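Local structure of predicted protein (Phaeodactylum tricornutum CCAP 1055/1, 5Z5M) at residues A118-D121 with F125-I128; D267-R272 with W291-Y296. The protein probably catalyses the last two steps from 5-hydroxyisourate to (S)-allantoin, combining hydroxyisourate hydrolase and OHCU decarboxylase activities in one fused chain. All blocks are in the same frame, centred on the assembly; numbering follows the deposited sequence.

Interaction 1. Residues A118-D121 with F125-I128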
loop_
_atom_site.group_PDB
_atom_site.type_symbol
_atom_site.label_atom_id
_atom_site.label_comp_id
_atom_site.label_asym_id
_atom_site.label_seq_id
_atom_site.Cartn_x
_atom_site.Cartn_y
_atom_site.Cartn_z
ATOM N N ALA A 118 -23.418 32.727 0.156
ATOM C CA ALA A 118 -23.730 31.950 1.353
ATOM C C ALA A 118 -22.505 31.794 2.255
ATOM O O ALA A 118 -22.573 32.058 3.455
ATOM C CB ALA A 118 -24.281 30.585 0.972
ATOM N N TYR A 119 -21.390 31.373 1.671
ATOM C CA TYR A 119 -20.156 31.152 2.428
ATOM C C TYR A 119 -19.780 32.359 3.285
ATOM O O TYR A 119 -19.556 32.230 4.486
ATOM C CB TYR A 119 -18.999 30.824 1.488
ATOM C CG TYR A 119 -17.714 30.435 2.204
ATOM C CD1 TYR A 119 -17.377 29.100 2.379
ATOM C CD2 TYR A 119 -16.842 31.402 2.700
ATOM C CE1 TYR A 119 -16.210 28.732 3.020
ATOM C CE2 TYR A 119 -15.669 31.041 3.350
ATOM C CZ TYR A 119 -15.362 29.706 3.508
ATOM O OH TYR A 119 -14.200 29.333 4.147
ATOM N N ARG A 120 -19.710 33.527 2.660
ATOM C CA ARG A 120 -19.298 34.723 3.376
ATOM C C ARG A 120 -20.318 35.100 4.446
ATOM O O ARG A 120 -19.947 35.572 5.524
ATOM C CB ARG A 120 -19.084 35.889 2.409
ATOM C CG ARG A 120 -18.824 37.204 3.120
ATOM C CD ARG A 120 -17.654 37.953 2.521
ATOM N NE ARG A 120 -17.069 38.873 3.493
ATOM C CZ ARG A 120 -16.060 39.693 3.231
ATOM N NH1 ARG A 120 -15.522 39.714 2.019
ATOM N NH2 ARG A 120 -15.590 40.494 4.179
ATOM N N ASP A 121 -21.595 34.878 4.148
ATOM C CA ASP A 121 -22.675 35.144 5.096
ATOM C C ASP A 121 -22.487 34.384 6.396
ATOM O O ASP A 121 -22.610 34.946 7.482
ATOM C CB ASP A 121 -24.039 34.770 4.498
ATOM C CG ASP A 121 -24.454 35.679 3.361
ATOM O OD1 ASP A 121 -23.894 36.790 3.254
ATOM O OD2 ASP A 121 -25.347 35.284 2.578
ATOM N N PHE A 125 -16.049 35.821 6.780
ATOM C CA PHE A 125 -14.877 36.138 5.964
ATOM C C PHE A 125 -15.072 35.532 4.572
ATOM O O PHE A 125 -15.881 34.620 4.406
ATOM C CB PHE A 125 -13.585 35.625 6.623
ATOM C CG PHE A 125 -13.661 34.201 7.093
ATOM C CD1 PHE A 125 -14.020 33.907 8.397
ATOM C CD2 PHE A 125 -13.375 33.155 6.228
ATOM C CE1 PHE A 125 -14.095 32.600 8.835
ATOM C CE2 PHE A 125 -13.447 31.846 6.656
ATOM C CZ PHE A 125 -13.809 31.566 7.963
ATOM N N PRO A 126 -14.356 36.052 3.562
ATOM C CA PRO A 126 -14.579 35.570 2.193
ATOM C C PRO A 126 -14.035 34.167 1.928
ATOM O O PRO A 126 -13.164 33.675 2.648
ATOM C CB PRO A 126 -13.844 36.607 1.330
ATOM C CG PRO A 126 -12.844 37.227 2.235
ATOM C CD PRO A 126 -13.463 37.227 3.596
ATOM N N PHE A 127 -14.567 33.526 0.894
ATOM C CA PHE A 127 -14.074 32.227 0.466
ATOM C C PHE A 127 -12.693 32.392 -0.139
ATOM O O PHE A 127 -12.512 33.135 -1.104
ATOM C CB PHE A 127 -15.030 31.590 -0.542
ATOM C CG PHE A 127 -14.552 30.278 -1.094
ATOM C CD1 PHE A 127 -14.688 29.110 -0.360
ATOM C CD2 PHE A 127 -13.985 30.209 -2.352
ATOM C CE1 PHE A 127 -14.255 27.896 -0.870
ATOM C CE2 PHE A 127 -13.550 28.998 -2.870
ATOM C CZ PHE A 127 -13.691 27.842 -2.124
ATOM N N ILE A 128 -11.720 31.696 0.436
ATOM C CA ILE A 128 -10.346 31.779 -0.022
ATOM C C ILE A 128 -9.872 30.411 -0.501
ATOM O O ILE A 128 -10.080 29.401 0.173
ATOM C CB ILE A 128 -9.421 32.308 1.094
ATOM C CG1 ILE A 128 -9.917 33.671 1.578
ATOM C CG2 ILE A 128 -7.973 32.397 0.613
ATOM C CD1 ILE A 128 -9.197 34.183 2.808
HETATM O O HOH W 1 -12.163 31.114 3.022
#
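The ring of Tyr119 lies under the backbone and side chain of Phe127, where the chain leaves helix 106-123 of the all-helical OHCU decarboxylase domain and folds back over the helix's last turns. Phe127 CB stands over the tyrosine face, 4.0 Å from the ring centroid. The phenylalanine ring then comes down edge first, making a T-shaped pair with planes at 85° and CD1 3.7 Å from Tyr119 CE1. Tyr119 can receive this edge because its CG is anti to the backbone N (chi1 -174°), which sends the ring out from the helix toward residues 125-128. Phe125 approaches the phenol end obliquely, its CE2 lying 3.6 Å from Tyr119 OH, and its side chain also touches Leu69, Leu72 and Cys73 of helix 65-73.

The phenol oxygen has its strongest protein partner in Glu154 of helix 151-173. It also accepts a hydrogen bond from a water, which donates its other hydrogen to Pro126 O and accepts from Ile128 N. The water thus links the phenol to the backbone of residues 126-128 and, with Glu154, helps to hold it in place.

On the outer side, Arg120 runs alongside Pro126. Its chain bends at chi2 (134°) and lays the flat guanidinium against the proline, with Pro126 CD 3.5 Å above the centre of the guanidinium plane. The contact is van der Waals packing of the guanidinium face on the proline ring; both side chains also touch Asp77. Between the two patches sits Phe125 O, near the plane of the Tyr119 ring at its edge. It is a buried carbonyl without a hydrogen-bond partner, and it is approached by Arg120 CA, 3.6 Å away.

Interaction 2. Residues D267-R272 with W291-Y296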
loop_
_atom_site.group_PDB
_atom_site.type_symbol
_atom_site.label_atom_id
_atom_site.label_comp_id
_atom_site.label_asym_id
_atom_site.label_seq_id
_atom_site.Cartn_x
_atom_site.Cartn_y
_atom_site.Cartn_z
ATOM N N ASP A 267 2.179 -2.746 -17.143
ATOM C CA ASP A 267 3.470 -2.760 -17.823
ATOM C C ASP A 267 4.117 -1.385 -17.703
ATOM O O ASP A 267 5.057 -1.206 -16.935
ATOM C CB ASP A 267 3.341 -3.199 -19.292
ATOM C CG ASP A 267 2.211 -2.507 -20.031
ATOM O OD1 ASP A 267 1.892 -1.347 -19.701
ATOM O OD2 ASP A 267 1.648 -3.127 -20.960
ATOM N N THR A 268 3.593 -0.404 -18.427
ATOM C CA THR A 268 4.095 0.959 -18.316
ATOM C C THR A 268 3.266 1.759 -17.306
ATOM O O THR A 268 2.059 1.899 -17.465
ATOM C CB THR A 268 4.079 1.659 -19.683
ATOM O OG1 THR A 268 4.847 0.891 -20.622
ATOM C CG2 THR A 268 4.666 3.044 -19.571
ATOM N N ILE A 269 3.917 2.283 -16.272
ATOM C CA ILE A 269 3.206 2.983 -15.201
ATOM C C ILE A 269 3.550 4.465 -15.156
ATOM O O ILE A 269 4.709 4.833 -14.918
ATOM C CB ILE A 269 3.517 2.376 -13.816
ATOM C CG1 ILE A 269 3.102 0.906 -13.762
ATOM C CG2 ILE A 269 2.837 3.187 -12.697
ATOM C CD1 ILE A 269 3.360 0.258 -12.409
ATOM N N PRO A 270 2.549 5.326 -15.397
ATOM C CA PRO A 270 2.745 6.762 -15.190
ATOM C C PRO A 270 2.558 7.127 -13.716
ATOM O O PRO A 270 1.694 6.556 -13.047
ATOM C CB PRO A 270 1.653 7.387 -16.058
ATOM C CG PRO A 270 0.542 6.391 -15.991
ATOM C CD PRO A 270 1.211 5.028 -15.950
ATOM N N LEU A 271 3.379 8.043 -13.218
ATOM C CA LEU A 271 3.259 8.525 -11.845
ATOM C C LEU A 271 3.326 10.040 -11.861
ATOM O O LEU A 271 4.410 10.619 -11.953
ATOM C CB LEU A 271 4.363 7.944 -10.951
ATOM C CG LEU A 271 4.000 7.597 -9.503
ATOM C CD1 LEU A 271 2.919 6.537 -9.487
ATOM C CD2 LEU A 271 5.225 7.114 -8.716
ATOM N N ARG A 272 2.159 10.669 -11.778
ATOM C CA ARG A 272 2.026 12.119 -11.866
ATOM C C ARG A 272 2.068 12.741 -10.468
ATOM O O ARG A 272 1.367 12.279 -9.563
ATOM C CB ARG A 272 0.717 12.473 -12.582
ATOM C CG ARG A 272 0.522 13.938 -12.923
ATOM C CD ARG A 272 -0.721 14.100 -13.797
ATOM N NE ARG A 272 -0.648 13.261 -14.991
ATOM C CZ ARG A 272 -1.675 13.003 -15.796
ATOM N NH1 ARG A 272 -2.864 13.520 -15.542
ATOM N NH2 ARG A 272 -1.514 12.224 -16.859
ATOM N N TRP A 291 0.768 -6.976 -10.226
ATOM C CA TRP A 291 -0.665 -6.894 -9.944
ATOM C C TRP A 291 -1.025 -5.765 -8.989
ATOM O O TRP A 291 -2.176 -5.644 -8.569
ATOM C CB TRP A 291 -1.158 -8.221 -9.366
ATOM C CG TRP A 291 -0.627 -9.412 -10.106
ATOM C CD1 TRP A 291 0.424 -10.201 -9.737
ATOM C CD2 TRP A 291 -1.112 -9.944 -11.349
ATOM N NE1 TRP A 291 0.620 -11.191 -10.668
ATOM C CE2 TRP A 291 -0.310 -11.056 -11.667
ATOM C CE3 TRP A 291 -2.148 -9.590 -12.220
ATOM C CZ2 TRP A 291 -0.508 -11.816 -12.819
ATOM C CZ3 TRP A 291 -2.345 -10.352 -13.367
ATOM C CH2 TRP A 291 -1.528 -11.446 -13.655
ATOM N N SER A 292 -0.048 -4.932 -8.654
ATOM C CA SER A 292 -0.286 -3.863 -7.687
ATOM C C SER A 292 0.817 -2.830 -7.732
ATOM O O SER A 292 1.949 -3.139 -8.103
ATOM C CB SER A 292 -0.391 -4.443 -6.276
ATOM O OG SER A 292 0.881 -4.907 -5.845
ATOM N N PHE A 293 0.506 -1.598 -7.350
ATOM C CA PHE A 293 1.573 -0.650 -7.127
ATOM C C PHE A 293 1.131 0.462 -6.191
ATOM O O PHE A 293 -0.066 0.692 -5.981
ATOM C CB PHE A 293 2.115 -0.085 -8.456
ATOM C CG PHE A 293 1.214 0.905 -9.145
ATOM C CD1 PHE A 293 1.368 2.265 -8.932
ATOM C CD2 PHE A 293 0.274 0.484 -10.066
ATOM C CE1 PHE A 293 0.564 3.184 -9.583
ATOM C CE2 PHE A 293 -0.530 1.399 -10.731
ATOM C CZ PHE A 293 -0.391 2.748 -10.482
ATOM N N SER A 294 2.119 1.126 -5.606
ATOM C CA SER A 294 1.849 2.219 -4.686
ATOM C C SER A 294 3.012 3.197 -4.659
ATOM O O SER A 294 4.131 2.884 -5.071
ATOM C CB SER A 294 1.576 1.689 -3.276
ATOM O OG SER A 294 2.684 0.963 -2.779
ATOM N N THR A 295 2.739 4.394 -4.166
ATOM C CA THR A 295 3.761 5.405 -4.029
ATOM C C THR A 295 3.366 6.324 -2.886
ATOM O O THR A 295 2.248 6.240 -2.362
ATOM C CB THR A 295 3.941 6.221 -5.316
ATOM O OG1 THR A 295 5.003 7.163 -5.144
ATOM C CG2 THR A 295 2.666 6.980 -5.635
ATOM N N TYR A 296 4.295 7.189 -2.503
ATOM C CA TYR A 296 4.059 8.150 -1.432
ATOM C C TYR A 296 5.051 9.301 -1.532
ATOM O O TYR A 296 6.064 9.196 -2.224
ATOM C CB TYR A 296 4.178 7.472 -0.067
ATOM C CG TYR A 296 5.518 6.804 0.174
ATOM C CD1 TYR A 296 6.576 7.507 0.740
ATOM C CD2 TYR A 296 5.723 5.468 -0.150
ATOM C CE1 TYR A 296 7.798 6.904 0.972
ATOM C CE2 TYR A 296 6.947 4.856 0.078
ATOM C CZ TYR A 296 7.977 5.579 0.639
ATOM O OH TYR A 296 9.196 4.983 0.866
#
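Phe293, Leu271 and Ile269 carry most of this contact, meeting in the space between strands 268-272 and 292-296. The strands run in nearly the same direction, 21° apart, with their axes 9.7 Å from each other, so side chains alone bridge the gap.

Ile269 lies flat against the phenylalanine ring, and two of its methyls rest over the same face. CG2 makes a CH-pi contact 4.0 Å from the ring centroid, while CD1 covers the inner part of the ring, 3.9 Å from Phe293 CD2. Isoleucine and phenylalanine run antiparallel alongside one another, so the two methyls are spread along the length of the ring. The isoleucine CG2 is anti to the backbone N and CG1 beside it (chi1 -60°), which spreads the branches across that face.

Leu271, two residues on, is the next side chain on this face of the strand. Its CD1 touches the far end of the ring obliquely, 4.1 Å from Phe293 CE1, and its CD2 meets Thr295 tip to tip, 3.6 Å from OG1. The threonine hydroxyl is hydrogen-bonded to Pro285 O of strand 281-289 while Leu271 CD2 packs against OG1 and CB. With an alanine here in place of Phe293, both Ile269 methyls and Leu271 CD1 would probably lose the ring they rest on, opening a gap between the strands.

Phe293 also touches Leu286 of the adjoining strand 281-289 and Thr295 of the second subunit, whose strand pairs antiparallel with residues 292-296. Strand 268-272 is hydrogen-bonded into the other sheet through Phe247 and Trp245. Two sheets facing each other across a hydrophobic layer, one of them running on into a neighbouring subunit, are characteristic of the transthyretin-like beta sandwich of HIU hydrolases.

In the fold
From the N terminus, the chain first builds the helical decarboxylase part, and interaction 1 closes a very short loop there, joining the end of helix 106-123 to the segment that leads on to helix 136-146. After the long helix 151-173 the chain enters the transthyretin-like part. Near its C terminus interaction 2 closes a longer loop: after strand 268-275 the chain passes to the other sheet, where strand 281-289 precedes 292-296 and pairs antiparallel with it. The two loops follow in series, neither nested nor crossed. Their centres lie about 39 Å apart and their nearest atoms about 22 Å, so each contact ties together its own half of the fused chain.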